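Local coordinates for protein ATP:cob(I)alamin adenosyltransferase (Salmonella enterica subsp. enterica serovar Livingstone, PDB 5CX7) that forms the heme-binding domain of an adenosyltransferase that probably converts cob(I)alamin to adenosylcobalamin, the cofactor of propanediol dehydratase, at residues 36-41 with 47-52; 60-65 with 102-107; 72-77 with 109-114; 82-87 with 92-97; 118-123 with 132-137. All blocks are in the same frame, centred on the assembly; numbering follows the deposited sequence.

Contact 1 of 5, residues 36-41 with 47-52; sequences VVSIVD and TVTWRM. With HEM (protoporphyrin IX containing Fe), chain B.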
# COMPACT_ATOMS: atom_id res chain seq x y z
N VAL E 36 11.58 -14.87 -16.40
CA VAL E 36 12.14 -14.63 -15.16
C VAL E 36 12.07 -15.93 -14.33
O VAL E 36 11.05 -16.60 -14.33
CB VAL E 36 11.38 -13.48 -14.38
CG1 VAL E 36 11.94 -13.31 -12.96
CG2 VAL E 36 11.45 -12.19 -15.11
N VAL E 37 13.16 -16.22 -13.63
CA VAL E 37 13.33 -17.41 -12.76
C VAL E 37 13.49 -16.94 -11.37
O VAL E 37 14.25 -16.01 -11.11
CB VAL E 37 14.65 -18.20 -13.08
CG1 VAL E 37 14.79 -19.42 -12.21
CG2 VAL E 37 14.71 -18.56 -14.54
N SER E 38 12.74 -17.53 -10.47
CA SER E 38 12.83 -17.14 -9.12
C SER E 38 12.83 -18.37 -8.24
O SER E 38 12.05 -19.29 -8.43
CB SER E 38 11.63 -16.21 -8.72
OG SER E 38 11.59 -16.03 -7.28
N ILE E 39 13.68 -18.34 -7.25
CA ILE E 39 13.77 -19.41 -6.24
C ILE E 39 13.61 -18.72 -4.87
O ILE E 39 14.31 -17.79 -4.57
CB ILE E 39 15.09 -20.17 -6.28
CG1 ILE E 39 15.32 -20.74 -7.70
CG2 ILE E 39 15.09 -21.30 -5.28
CD1 ILE E 39 16.70 -21.29 -7.94
N VAL E 40 12.74 -19.31 -4.06
CA VAL E 40 12.61 -18.96 -2.65
C VAL E 40 12.98 -20.17 -1.77
O VAL E 40 12.98 -21.31 -2.23
CB VAL E 40 11.20 -18.43 -2.29
CG1 VAL E 40 10.82 -17.24 -3.13
CG2 VAL E 40 10.17 -19.52 -2.39
N ASP E 41 13.42 -19.90 -0.56
CA ASP E 41 13.72 -20.94 0.39
C ASP E 41 12.46 -21.44 1.07
O ASP E 41 11.34 -21.01 0.76
CB ASP E 41 14.85 -20.51 1.37
CG ASP E 41 14.40 -19.45 2.38
OD1 ASP E 41 13.21 -19.16 2.54
OD2 ASP E 41 15.34 -18.89 2.98
N THR E 47 15.68 -16.04 -2.87
CA THR E 47 17.03 -16.55 -2.80
C THR E 47 17.78 -16.32 -4.10
O THR E 47 18.94 -15.94 -4.07
CB THR E 47 17.03 -18.03 -2.34
OG1 THR E 47 16.37 -18.09 -1.08
CG2 THR E 47 18.49 -18.55 -2.14
N VAL E 48 17.12 -16.56 -5.23
CA VAL E 48 17.67 -16.28 -6.51
C VAL E 48 16.62 -15.66 -7.39
O VAL E 48 15.49 -16.13 -7.40
CB VAL E 48 18.17 -17.56 -7.27
CG1 VAL E 48 18.88 -17.20 -8.60
CG2 VAL E 48 19.13 -18.35 -6.42
N THR E 49 17.02 -14.64 -8.14
CA THR E 49 16.21 -14.17 -9.21
C THR E 49 17.13 -14.01 -10.41
O THR E 49 18.20 -13.46 -10.29
CB THR E 49 15.53 -12.79 -8.90
OG1 THR E 49 14.69 -12.96 -7.77
CG2 THR E 49 14.62 -12.34 -10.05
N TRP E 50 16.63 -14.35 -11.58
CA TRP E 50 17.32 -14.10 -12.84
C TRP E 50 16.37 -13.77 -13.94
O TRP E 50 15.41 -14.46 -14.21
CB TRP E 50 18.10 -15.39 -13.26
CG TRP E 50 18.96 -15.14 -14.44
CD1 TRP E 50 18.56 -15.11 -15.75
CD2 TRP E 50 20.32 -14.76 -14.43
NE1 TRP E 50 19.63 -14.81 -16.56
CE2 TRP E 50 20.72 -14.58 -15.78
CE3 TRP E 50 21.27 -14.59 -13.42
CZ2 TRP E 50 22.02 -14.24 -16.13
CZ3 TRP E 50 22.59 -14.27 -13.79
CH2 TRP E 50 22.93 -14.07 -15.10
N ARG E 51 16.57 -12.61 -14.57
CA ARG E 51 15.72 -12.16 -15.64
C ARG E 51 16.43 -12.23 -16.95
O ARG E 51 17.45 -11.58 -17.13
CB ARG E 51 15.27 -10.70 -15.45
CG ARG E 51 14.46 -10.14 -16.62
CD ARG E 51 13.91 -8.71 -16.34
NE ARG E 51 13.06 -8.29 -17.46
CZ ARG E 51 13.45 -7.65 -18.56
NH1 ARG E 51 14.70 -7.24 -18.74
NH2 ARG E 51 12.53 -7.35 -19.50
N MET E 52 15.83 -12.90 -17.88
CA MET E 52 16.36 -12.98 -19.26
C MET E 52 15.97 -11.74 -20.04
O MET E 52 14.88 -11.15 -19.80
CB MET E 52 15.87 -14.22 -19.97
CG MET E 52 16.30 -15.50 -19.32
SD MET E 52 15.54 -16.97 -19.99
CE MET E 52 16.18 -16.91 -21.69
CHA HEM B . 29.92 -21.45 -13.13
CHB HEM B . 28.03 -18.50 -9.75
CHC HEM B . 24.20 -18.08 -12.67
CHD HEM B . 26.32 -20.66 -16.14
C1A HEM B . 29.69 -20.74 -12.00
C2A HEM B . 30.52 -20.78 -10.87
C3A HEM B . 29.98 -19.95 -9.92
C4A HEM B . 28.83 -19.36 -10.44
CMA HEM B . 30.52 -19.70 -8.52
CAA HEM B . 31.77 -21.62 -10.68
CBA HEM B . 31.32 -22.87 -9.88
CGA HEM B . 32.06 -24.14 -10.24
O1A HEM B . 32.96 -24.55 -9.47
O2A HEM B . 31.74 -24.76 -11.29
C1B HEM B . 26.81 -18.10 -10.26
C2B HEM B . 25.91 -17.29 -9.57
C3B HEM B . 24.82 -17.16 -10.38
C4B HEM B . 25.08 -17.96 -11.61
CMB HEM B . 26.19 -16.71 -8.18
CAB HEM B . 23.66 -16.34 -10.00
CBB HEM B . 22.57 -16.10 -10.70
C1C HEM B . 24.41 -18.75 -13.86
C2C HEM B . 23.47 -18.82 -14.93
C3C HEM B . 24.11 -19.57 -15.94
C4C HEM B . 25.40 -19.93 -15.43
CMC HEM B . 22.06 -18.20 -14.97
CAC HEM B . 23.66 -19.99 -17.31
CBC HEM B . 22.52 -19.71 -17.89
C1D HEM B . 27.49 -21.06 -15.53
C2D HEM B . 28.37 -21.91 -16.33
C3D HEM B . 29.40 -22.18 -15.49
C4D HEM B . 29.12 -21.45 -14.23
CMD HEM B . 28.15 -22.36 -17.76
CAD HEM B . 30.64 -23.02 -15.84
CBD HEM B . 30.36 -24.51 -16.07
CGD HEM B . 30.92 -25.40 -14.98
O1D HEM B . 31.63 -26.41 -15.27
O2D HEM B . 30.63 -25.14 -13.78
NA HEM B . 28.63 -19.87 -11.70
NB HEM B . 26.29 -18.46 -11.43
NC HEM B . 25.54 -19.47 -14.16
ND HEM B . 27.96 -20.81 -14.28
FE HEM B . 27.16 -19.70 -12.88
O HOH W 1 17.62 -18.03 1.16
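Ile39 and Val48 form a hydrogen-bonded pair of the antiparallel hairpin 36-41/47-52, their side chains lying side by side and pointing the same way, with Ile39 CD1 4.1 Å from Val48 CB. At the next hydrogen-bonded pair, Val37 N donates to Trp50 O at 2.9 Å and Trp50 N returns a bond to Val37 O. On the Asp41 side of the ladder Thr47 and Val48 both face Ile39, a classic beta bulge: Ile39 O accepts from Val48 N (3.1 Å) and Thr47 N (2.8 Å). A water next to the bulge lies 2.6 Å from Thr47 OG1, which also hydrogen-bonds to Thr45 O, and donates to Asp41 OD2; Asp41 OD1 is held by the backbone N of His43 and Thr45. With CG anti to the backbone N (chi1 -173°), the Trp50 ring leads away from strand 36-41 into the heme pocket. There the heme methyl CMC sits 3.8 Å above the ring plane, over its centre, and the vinyl carbon CBB approaches Trp50 CE3 to 3.4 Å. Strand 47-51 pairs with a strand of a neighbouring subunit, extending the sheet; strand 115-123 lies beyond strand 36-41, helix 14-31 packs on Val37 and Ile39, and helix 59-72 on Val36 and Ser38.

Contact 2 of 5, residues 60-65 with 102-107; sequences SELAPK and VTFGGG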
# COMPACT_ATOMS: atom_id res chain seq x y z
N SER E 60 8.52 -10.19 -13.86
CA SER E 60 9.30 -9.71 -12.68
C SER E 60 8.54 -9.83 -11.36
O SER E 60 9.15 -10.01 -10.30
CB SER E 60 9.84 -8.29 -12.87
OG SER E 60 10.76 -8.31 -13.96
N GLU E 61 7.23 -9.71 -11.42
CA GLU E 61 6.36 -9.83 -10.22
C GLU E 61 5.78 -11.22 -10.13
O GLU E 61 5.79 -11.80 -9.06
CB GLU E 61 5.26 -8.74 -10.31
CG GLU E 61 4.29 -8.73 -9.15
CD GLU E 61 3.49 -7.45 -9.03
OE1 GLU E 61 3.73 -6.47 -9.79
OE2 GLU E 61 2.54 -7.43 -8.18
N LEU E 62 5.35 -11.77 -11.28
CA LEU E 62 4.71 -13.09 -11.25
C LEU E 62 5.64 -14.26 -10.89
O LEU E 62 5.24 -15.16 -10.11
CB LEU E 62 4.03 -13.44 -12.60
CG LEU E 62 2.87 -12.58 -13.00
CD1 LEU E 62 2.45 -12.89 -14.40
CD2 LEU E 62 1.68 -12.67 -12.03
N ALA E 63 6.88 -14.24 -11.36
CA ALA E 63 7.78 -15.39 -11.03
C ALA E 63 8.08 -15.52 -9.49
O ALA E 63 7.89 -16.61 -8.93
CB ALA E 63 9.06 -15.39 -11.86
N PRO E 64 8.47 -14.41 -8.80
CA PRO E 64 8.72 -14.56 -7.37
C PRO E 64 7.46 -14.89 -6.63
O PRO E 64 7.49 -15.65 -5.62
CB PRO E 64 9.27 -13.20 -6.93
CG PRO E 64 9.67 -12.52 -8.22
CD PRO E 64 8.95 -13.11 -9.34
N LYS E 65 6.35 -14.33 -7.06
CA LYS E 65 5.05 -14.71 -6.44
C LYS E 65 4.71 -16.17 -6.58
O LYS E 65 4.16 -16.80 -5.66
CB LYS E 65 3.90 -13.83 -6.95
CG LYS E 65 4.04 -12.38 -6.38
CD LYS E 65 2.95 -11.51 -6.90
CE LYS E 65 2.95 -10.19 -6.03
NZ LYS E 65 1.81 -9.35 -6.40
N VAL E 102 -0.27 -16.55 -6.66
CA VAL E 102 -0.60 -16.71 -8.06
C VAL E 102 -1.14 -18.10 -8.22
O VAL E 102 -0.51 -19.07 -7.72
CB VAL E 102 0.64 -16.45 -8.96
CG1 VAL E 102 0.33 -16.83 -10.40
CG2 VAL E 102 1.06 -14.98 -8.90
N THR E 103 -2.23 -18.23 -8.93
CA THR E 103 -3.02 -19.46 -8.96
C THR E 103 -3.08 -20.14 -10.31
O THR E 103 -3.91 -21.04 -10.56
CB THR E 103 -4.44 -19.16 -8.47
OG1 THR E 103 -5.00 -18.09 -9.25
CG2 THR E 103 -4.37 -18.69 -7.01
N PHE E 104 -2.19 -19.72 -11.21
CA PHE E 104 -1.94 -20.49 -12.45
C PHE E 104 -0.53 -21.01 -12.46
O PHE E 104 0.33 -20.61 -11.70
CB PHE E 104 -2.28 -19.66 -13.72
CG PHE E 104 -1.67 -18.27 -13.75
CD1 PHE E 104 -0.34 -18.08 -14.16
CD2 PHE E 104 -2.44 -17.14 -13.48
CE1 PHE E 104 0.24 -16.81 -14.18
CE2 PHE E 104 -1.88 -15.88 -13.58
CZ PHE E 104 -0.54 -15.70 -13.86
N GLY E 105 -0.30 -21.97 -13.38
CA GLY E 105 0.91 -22.72 -13.40
C GLY E 105 2.20 -21.98 -13.55
O GLY E 105 2.32 -20.91 -14.17
N GLY E 106 3.23 -22.61 -13.00
CA GLY E 106 4.62 -22.15 -13.14
C GLY E 106 5.43 -22.14 -11.87
O GLY E 106 6.63 -21.91 -11.93
N GLY E 107 4.76 -22.37 -10.73
CA GLY E 107 5.39 -22.48 -9.46
C GLY E 107 5.30 -23.91 -8.95
O GLY E 107 4.26 -24.51 -9.08
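Lys65 NZ is gripped by three oxygens: Glu61 OE2 one helical turn back at 2.7 Å, the carbonyl of Gly99, and the carbonyl of His96 of a neighbouring subunit. The bond to Glu61 is a salt bridge that uses the anti lone pair of OE2, and Glu61 OE1 makes its own salt bridge to Lys100 of that same neighbour. While the extended lysine chain carries its charge away to these partners, its root packs on segment 102-107, with Lys65 CB 3.6 Å from Val102 CG2. The same methyl also meets Leu62, whose CD2 lies 3.9 Å from Val102 CG2, the two side chains crossing at about a right angle. In the HbpS-like fold of this domain, helix 59-72 lies against the antiparallel sheet, and segment 102-107 runs beside it on the way into strand 107-112; the join is therefore one of helix to incoming loop. The two methyls of Val102 face different partners: CG1, anti to the backbone N (chi1 171°), stands 3.7 Å above the Phe104 ring plane, over the ring centre, and CG2 faces the helix. Phe104 in turn presents its edge to the helix, with Leu62 CD1 near the ring plane and 4.1 Å from Phe104 CZ. The phenyl ring also meets His96 of the neighbouring subunit, their planes inclined at about 65°.

Contact 3 of 5, residues 72-77 with 109-114; sequences AMKTAT and ALWRDG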
# COMPACT_ATOMS: atom_id res chain seq x y z
N ALA E 72 4.24 -21.11 0.46
CA ALA E 72 3.22 -20.58 1.39
C ALA E 72 1.95 -21.42 1.47
O ALA E 72 1.24 -21.39 2.46
CB ALA E 72 2.86 -19.13 0.99
N MET E 73 1.64 -22.15 0.38
CA MET E 73 0.57 -23.09 0.30
C MET E 73 1.00 -24.59 0.13
O MET E 73 0.10 -25.43 0.00
CB MET E 73 -0.34 -22.71 -0.84
CG MET E 73 -0.77 -21.27 -0.58
SD MET E 73 -2.35 -20.82 -1.08
CE MET E 73 -3.37 -21.95 -0.15
N LYS E 74 2.28 -24.85 0.16
CA LYS E 74 2.83 -26.22 0.00
C LYS E 74 2.24 -26.94 -1.18
O LYS E 74 1.78 -28.08 -1.09
CB LYS E 74 2.64 -27.04 1.29
CG LYS E 74 3.36 -26.47 2.45
CD LYS E 74 3.08 -27.32 3.73
CE LYS E 74 3.65 -26.67 4.95
NZ LYS E 74 3.26 -27.42 6.20
N THR E 75 2.22 -26.27 -2.34
CA THR E 75 1.56 -26.80 -3.50
C THR E 75 2.23 -26.30 -4.77
O THR E 75 2.96 -25.34 -4.73
CB THR E 75 0.08 -26.34 -3.51
OG1 THR E 75 -0.62 -27.03 -4.53
CG2 THR E 75 -0.01 -24.89 -3.73
N ALA E 76 2.00 -26.95 -5.90
CA ALA E 76 2.35 -26.33 -7.20
C ALA E 76 1.22 -25.31 -7.52
O ALA E 76 0.02 -25.56 -7.19
CB ALA E 76 2.45 -27.35 -8.29
N THR E 77 1.56 -24.22 -8.19
CA THR E 77 0.57 -23.19 -8.44
C THR E 77 -0.56 -23.62 -9.39
O THR E 77 -1.69 -23.17 -9.22
CB THR E 77 1.17 -21.88 -8.86
OG1 THR E 77 1.87 -22.03 -10.12
CG2 THR E 77 2.09 -21.34 -7.83
N ALA E 109 6.61 -26.40 -5.49
CA ALA E 109 7.22 -26.61 -4.21
C ALA E 109 8.30 -27.69 -4.35
O ALA E 109 8.14 -28.62 -5.13
CB ALA E 109 6.19 -27.05 -3.21
N LEU E 110 9.39 -27.52 -3.65
CA LEU E 110 10.56 -28.40 -3.76
C LEU E 110 10.69 -29.15 -2.42
O LEU E 110 10.81 -28.52 -1.36
CB LEU E 110 11.79 -27.63 -4.04
CG LEU E 110 11.72 -26.69 -5.25
CD1 LEU E 110 12.98 -25.87 -5.37
CD2 LEU E 110 11.47 -27.43 -6.55
N TRP E 111 10.76 -30.47 -2.50
CA TRP E 111 10.81 -31.36 -1.33
C TRP E 111 11.97 -32.37 -1.40
O TRP E 111 12.37 -32.78 -2.48
CB TRP E 111 9.55 -32.18 -1.25
CG TRP E 111 8.29 -31.45 -1.11
CD1 TRP E 111 7.58 -30.89 -2.10
CD2 TRP E 111 7.56 -31.21 0.10
NE1 TRP E 111 6.46 -30.29 -1.60
CE2 TRP E 111 6.43 -30.46 -0.24
CE3 TRP E 111 7.75 -31.58 1.44
CZ2 TRP E 111 5.46 -30.08 0.71
CZ3 TRP E 111 6.83 -31.19 2.39
CH2 TRP E 111 5.70 -30.45 2.04
N ARG E 112 12.58 -32.65 -0.25
CA ARG E 112 13.65 -33.68 -0.11
C ARG E 112 13.35 -34.43 1.15
O ARG E 112 13.32 -33.78 2.21
CB ARG E 112 15.06 -33.07 0.05
CG ARG E 112 16.01 -33.45 -1.02
CD ARG E 112 17.43 -32.95 -0.70
NE ARG E 112 17.84 -32.62 -2.02
CZ ARG E 112 18.47 -31.52 -2.40
NH1 ARG E 112 18.84 -30.57 -1.54
NH2 ARG E 112 18.76 -31.41 -3.65
N ASP E 113 13.28 -35.76 1.07
CA ASP E 113 13.11 -36.60 2.27
C ASP E 113 11.95 -36.16 3.15
O ASP E 113 12.10 -36.05 4.37
CB ASP E 113 14.40 -36.64 3.12
CG ASP E 113 15.62 -37.21 2.37
OD1 ASP E 113 15.45 -37.95 1.37
OD2 ASP E 113 16.78 -36.84 2.72
N GLY E 114 10.82 -35.82 2.51
CA GLY E 114 9.66 -35.33 3.23
C GLY E 114 9.72 -33.91 3.78
O GLY E 114 8.80 -33.48 4.48
O HOH W 2 3.51 -29.89 -2.56
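A Schellman motif ends helix 59-72, and its C-prime residue, Lys74, with positive phi (49°), is the one that leans on Trp111 of strand 107-112, an outermost strand of the sheet within this chain. The contact thus joins a helix C-terminus to a sheet margin. Lys74 CB comes to the edge of the indole, near its plane, at 4.2 Å from Trp111 CZ2. From there the lysine chain stays extended and leads away, so that NZ can hydrogen-bond to the carbonyl of Asp54 of a neighbouring subunit. Where the chain straightens after the motif, Thr75 passes the strand: the Ala109 methyl points toward it, with Ala109 CB 4.0 Å from Thr75 O. Thr75 itself turns its side chain away, and its OG1 is engaged with Glu79. The polar join between the segments is made through a water, which donates to Lys74 O at 2.9 Å and accepts from the indole nitrogen Trp111 NE1 at 3.1 Å.

Contact 4 of 5, residues 82-87 with 92-97; sequences DVVQPG and GLESHL. With NA (sodium ion), chain C.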
# COMPACT_ATOMS: atom_id res chain seq x y z
N ASP E 82 -8.16 -24.83 -9.99
CA ASP E 82 -9.54 -25.24 -9.81
C ASP E 82 -10.15 -24.66 -8.50
O ASP E 82 -11.34 -24.31 -8.46
CB ASP E 82 -9.67 -26.75 -9.76
CG ASP E 82 -9.40 -27.39 -11.12
OD1 ASP E 82 -9.44 -26.68 -12.14
OD2 ASP E 82 -9.12 -28.61 -11.12
N VAL E 83 -9.36 -24.61 -7.45
CA VAL E 83 -9.91 -24.35 -6.09
C VAL E 83 -10.23 -22.88 -5.83
O VAL E 83 -10.96 -22.50 -4.90
CB VAL E 83 -8.99 -24.97 -5.00
CG1 VAL E 83 -7.77 -24.12 -4.70
CG2 VAL E 83 -9.74 -25.27 -3.72
N VAL E 84 -9.74 -22.01 -6.70
CA VAL E 84 -10.07 -20.54 -6.59
C VAL E 84 -11.14 -20.07 -7.56
O VAL E 84 -11.50 -18.87 -7.61
CB VAL E 84 -8.81 -19.67 -6.72
CG1 VAL E 84 -7.81 -20.04 -5.67
CG2 VAL E 84 -8.22 -19.71 -8.14
N GLN E 85 -11.70 -20.97 -8.38
CA GLN E 85 -12.72 -20.59 -9.32
C GLN E 85 -14.02 -20.16 -8.58
O GLN E 85 -14.24 -20.59 -7.44
CB GLN E 85 -13.08 -21.76 -10.27
CG GLN E 85 -11.90 -22.20 -11.14
CD GLN E 85 -11.39 -21.09 -12.01
OE1 GLN E 85 -12.15 -20.50 -12.77
NE2 GLN E 85 -10.11 -20.84 -11.94
N PRO E 86 -14.91 -19.42 -9.26
CA PRO E 86 -16.30 -19.17 -8.76
C PRO E 86 -16.94 -20.49 -8.44
O PRO E 86 -16.73 -21.48 -9.17
CB PRO E 86 -16.98 -18.48 -9.95
CG PRO E 86 -15.86 -17.72 -10.61
CD PRO E 86 -14.62 -18.61 -10.45
N GLY E 87 -17.54 -20.62 -7.25
CA GLY E 87 -18.13 -21.84 -6.82
C GLY E 87 -17.20 -22.83 -6.08
O GLY E 87 -17.68 -23.78 -5.51
N GLY E 92 -11.82 -16.17 -4.30
CA GLY E 92 -11.37 -14.91 -3.75
C GLY E 92 -9.99 -14.87 -3.19
O GLY E 92 -9.54 -13.81 -2.80
N LEU E 93 -9.28 -16.04 -3.14
CA LEU E 93 -8.02 -16.14 -2.41
C LEU E 93 -6.97 -15.14 -2.84
O LEU E 93 -6.31 -14.54 -1.99
CB LEU E 93 -7.44 -17.56 -2.56
CG LEU E 93 -6.20 -17.85 -1.79
CD1 LEU E 93 -6.50 -17.97 -0.30
CD2 LEU E 93 -5.58 -19.15 -2.31
N GLU E 94 -6.91 -14.90 -4.15
CA GLU E 94 -5.94 -13.98 -4.72
C GLU E 94 -6.14 -12.55 -4.18
O GLU E 94 -5.16 -11.81 -4.00
CB GLU E 94 -5.91 -14.00 -6.23
CG GLU E 94 -7.12 -13.51 -7.01
CD GLU E 94 -8.35 -14.40 -6.98
OE1 GLU E 94 -8.28 -15.58 -6.61
OE2 GLU E 94 -9.45 -13.84 -7.23
N SER E 95 -7.39 -12.16 -3.93
CA SER E 95 -7.64 -10.81 -3.34
C SER E 95 -7.45 -10.83 -1.83
O SER E 95 -6.94 -9.85 -1.22
CB SER E 95 -9.05 -10.41 -3.62
OG SER E 95 -9.22 -10.21 -4.97
N HIS E 96 -7.84 -11.92 -1.18
CA HIS E 96 -7.62 -12.02 0.26
C HIS E 96 -6.17 -11.83 0.66
O HIS E 96 -5.91 -11.35 1.77
CB HIS E 96 -8.09 -13.35 0.83
CG HIS E 96 -9.47 -13.69 0.44
ND1 HIS E 96 -9.88 -14.98 0.20
CD2 HIS E 96 -10.57 -12.91 0.27
CE1 HIS E 96 -11.18 -15.00 -0.07
NE2 HIS E 96 -11.60 -13.75 -0.08
N LEU E 97 -5.24 -12.37 -0.17
CA LEU E 97 -3.87 -12.31 0.15
C LEU E 97 -3.20 -11.15 -0.63
O LEU E 97 -1.97 -11.13 -0.72
CB LEU E 97 -3.24 -13.67 -0.16
CG LEU E 97 -3.74 -14.77 0.78
CD1 LEU E 97 -3.23 -16.09 0.31
CD2 LEU E 97 -3.28 -14.49 2.21
NA NA C . -10.74 -12.20 -6.31
O HOH W 3 -10.92 -16.30 -7.05
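Val84 packs on Leu93 at the close side of this contact, where the two side chains cross at about a right angle and Val84 CG1 lies 4.0 Å from Leu93 CB. Val84 is the third residue of a type I turn from Asp82 to Gln85, while Leu93 opens the short helix 93-96, which Gly92 precedes as N-cap residue, its O accepting from both Ser95 N and His96 N. The other side is looser and bridged by a water, although the residues that touch are buried in the assembly. Val84 O and Gly92 N stand 4.3 Å apart; the water accepts from Gly92 N at 2.9 Å and is near enough to donate to Val84 O (2.7 Å) and Glu94 OE1 (2.8 Å), although acceptors around it outnumber its protons. The bend of the Glu94 chain at chi2 (-71°) helps bring the carboxylate toward Val84. The second oxygen, Glu94 OE2, binds a sodium ion at 2.3 Å; Ser95 OG, 2.9 Å from the sodium, and one atom from elsewhere in the structure also bind it. Ser95 OG also makes weak hydrogen bonds to Ser95 of two neighbouring subunits, consistent with a site at a junction of subunits. Such a metal contact would be expected to favour the ionised form of Glu94 and to polarise its carboxylate.

Contact 5 of 5, residues 118-123 with 132-137; sequences GGLGIS and DIAQTA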
# COMPACT_ATOMS: atom_id res chain seq x y z
N GLY E 118 12.01 -25.37 -0.52
CA GLY E 118 11.94 -24.17 -1.33
C GLY E 118 10.82 -24.24 -2.33
O GLY E 118 10.01 -25.14 -2.33
N GLY E 119 10.86 -23.23 -3.18
CA GLY E 119 9.91 -22.99 -4.21
C GLY E 119 10.59 -22.41 -5.42
O GLY E 119 11.52 -21.62 -5.32
N LEU E 120 10.13 -22.86 -6.57
CA LEU E 120 10.63 -22.34 -7.86
C LEU E 120 9.47 -21.74 -8.61
O LEU E 120 8.44 -22.36 -8.74
CB LEU E 120 11.27 -23.48 -8.68
CG LEU E 120 11.61 -23.17 -10.13
CD1 LEU E 120 12.83 -22.33 -10.19
CD2 LEU E 120 11.82 -24.46 -10.94
N GLY E 121 9.70 -20.60 -9.23
CA GLY E 121 8.73 -19.95 -10.05
C GLY E 121 9.26 -19.41 -11.35
O GLY E 121 10.35 -18.87 -11.42
N ILE E 122 8.49 -19.64 -12.41
CA ILE E 122 8.82 -19.22 -13.76
C ILE E 122 7.67 -18.44 -14.35
O ILE E 122 6.54 -18.85 -14.24
CB ILE E 122 9.03 -20.44 -14.73
CG1 ILE E 122 10.11 -21.42 -14.17
CG2 ILE E 122 9.40 -19.95 -16.10
CD1 ILE E 122 11.54 -20.83 -14.08
N SER E 123 8.00 -17.32 -14.99
CA SER E 123 7.04 -16.58 -15.70
C SER E 123 7.66 -15.95 -16.91
O SER E 123 8.81 -15.53 -16.91
CB SER E 123 6.41 -15.44 -14.80
OG SER E 123 5.40 -14.75 -15.56
N ASP E 132 6.73 -26.21 -18.18
CA ASP E 132 7.79 -27.01 -18.85
C ASP E 132 9.14 -26.60 -18.38
O ASP E 132 9.97 -27.45 -17.98
CB ASP E 132 7.63 -26.82 -20.35
CG ASP E 132 8.69 -27.60 -21.22
OD1 ASP E 132 9.79 -27.85 -20.74
OD2 ASP E 132 8.45 -27.73 -22.41
N ILE E 133 9.41 -25.31 -18.42
CA ILE E 133 10.68 -24.78 -17.91
C ILE E 133 10.96 -25.13 -16.44
O ILE E 133 12.03 -25.61 -16.15
CB ILE E 133 10.77 -23.27 -18.13
CG1 ILE E 133 10.79 -22.95 -19.66
CG2 ILE E 133 11.98 -22.66 -17.46
CD1 ILE E 133 10.34 -21.54 -20.00
N ALA E 134 9.95 -24.94 -15.59
CA ALA E 134 10.06 -25.26 -14.20
C ALA E 134 10.34 -26.77 -14.00
O ALA E 134 11.21 -27.12 -13.24
CB ALA E 134 8.79 -24.86 -13.47
N GLN E 135 9.58 -27.60 -14.65
CA GLN E 135 9.75 -29.07 -14.53
C GLN E 135 11.11 -29.54 -15.02
O GLN E 135 11.74 -30.38 -14.39
CB GLN E 135 8.67 -29.82 -15.30
CG GLN E 135 7.28 -29.73 -14.68
CD GLN E 135 6.18 -29.97 -15.73
OE1 GLN E 135 6.45 -30.43 -16.81
NE2 GLN E 135 4.95 -29.64 -15.39
N THR E 136 11.56 -28.97 -16.11
CA THR E 136 12.90 -29.28 -16.66
C THR E 136 13.97 -28.91 -15.66
O THR E 136 14.93 -29.66 -15.48
CB THR E 136 13.11 -28.55 -18.02
OG1 THR E 136 12.08 -28.92 -18.91
CG2 THR E 136 14.48 -28.89 -18.66
N ALA E 137 13.87 -27.73 -15.04
CA ALA E 137 14.87 -27.25 -14.11
C ALA E 137 14.89 -28.16 -12.90
O ALA E 137 15.98 -28.53 -12.44
CB ALA E 137 14.57 -25.83 -13.70
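Ile122 and Ile133 cross at about a right angle between strand 118-123 and helix 132-137, with Ile122 CD1 3.9 Å from Ile133 CG2. Ile122 CG1 is directed by its first torsion (chi1 -55°) beside the backbone N, and from there it rests on the small Ala134, Ile122 CG1 to Ala134 CB being 3.8 Å. Leu120, two residues earlier on the same face of the strand, sends a single methyl into the helix surface. Its CG lies anti to the backbone N (chi1 170°), and CD2 settles between two alanines, with Leu120 CD2 4.0 Å from Ala134 CB and 4.1 Å from Ala137 CB. In this HbpS-like domain helix 127-139 packs on the same face of the antiparallel sheet as helix 14-31, and the axes of segments 118-123 and 132-137 approach to 8.1 Å, with 143° between their N-to-C directions. Ile133 also touches Ala24 and Arg27 of helix 14-31, which carries His18, the probable axial ligand of the heme iron. Gly119 and Gly121 alternate with the two large residues along the strand, and Ser123 turns to the other face, toward helix 59-72. On the helix, Asp132 O accepts from Thr136 N and, at 2.7 Å, from Thr136 OG1, the two donors arriving from opposite faces of the carbonyl plane.

Contacts 1, 2 and 5 form the buried middle of the domain and touch one another: strand 36-41 of contact 1 is hydrogen-bonded to strand 118-123 of contact 5, and Gly106 of contact 2 to Ile122. Contact 1 is mainly backbone pairing, contact 5 purely apolar packing on one face of the sheet, and contact 2 adds a charged fringe at a subunit interface. Contact 3, partly buried, reaches the far margin of the same sheet. Contact 4, its centre about 25 Å from that of contact 1, is still buried, but adds a bridging water and a sodium ion to a small apolar contact away from the sheet. Contact 1, which meets the heme, and contact 4 lie on opposite sides of the chain's centre.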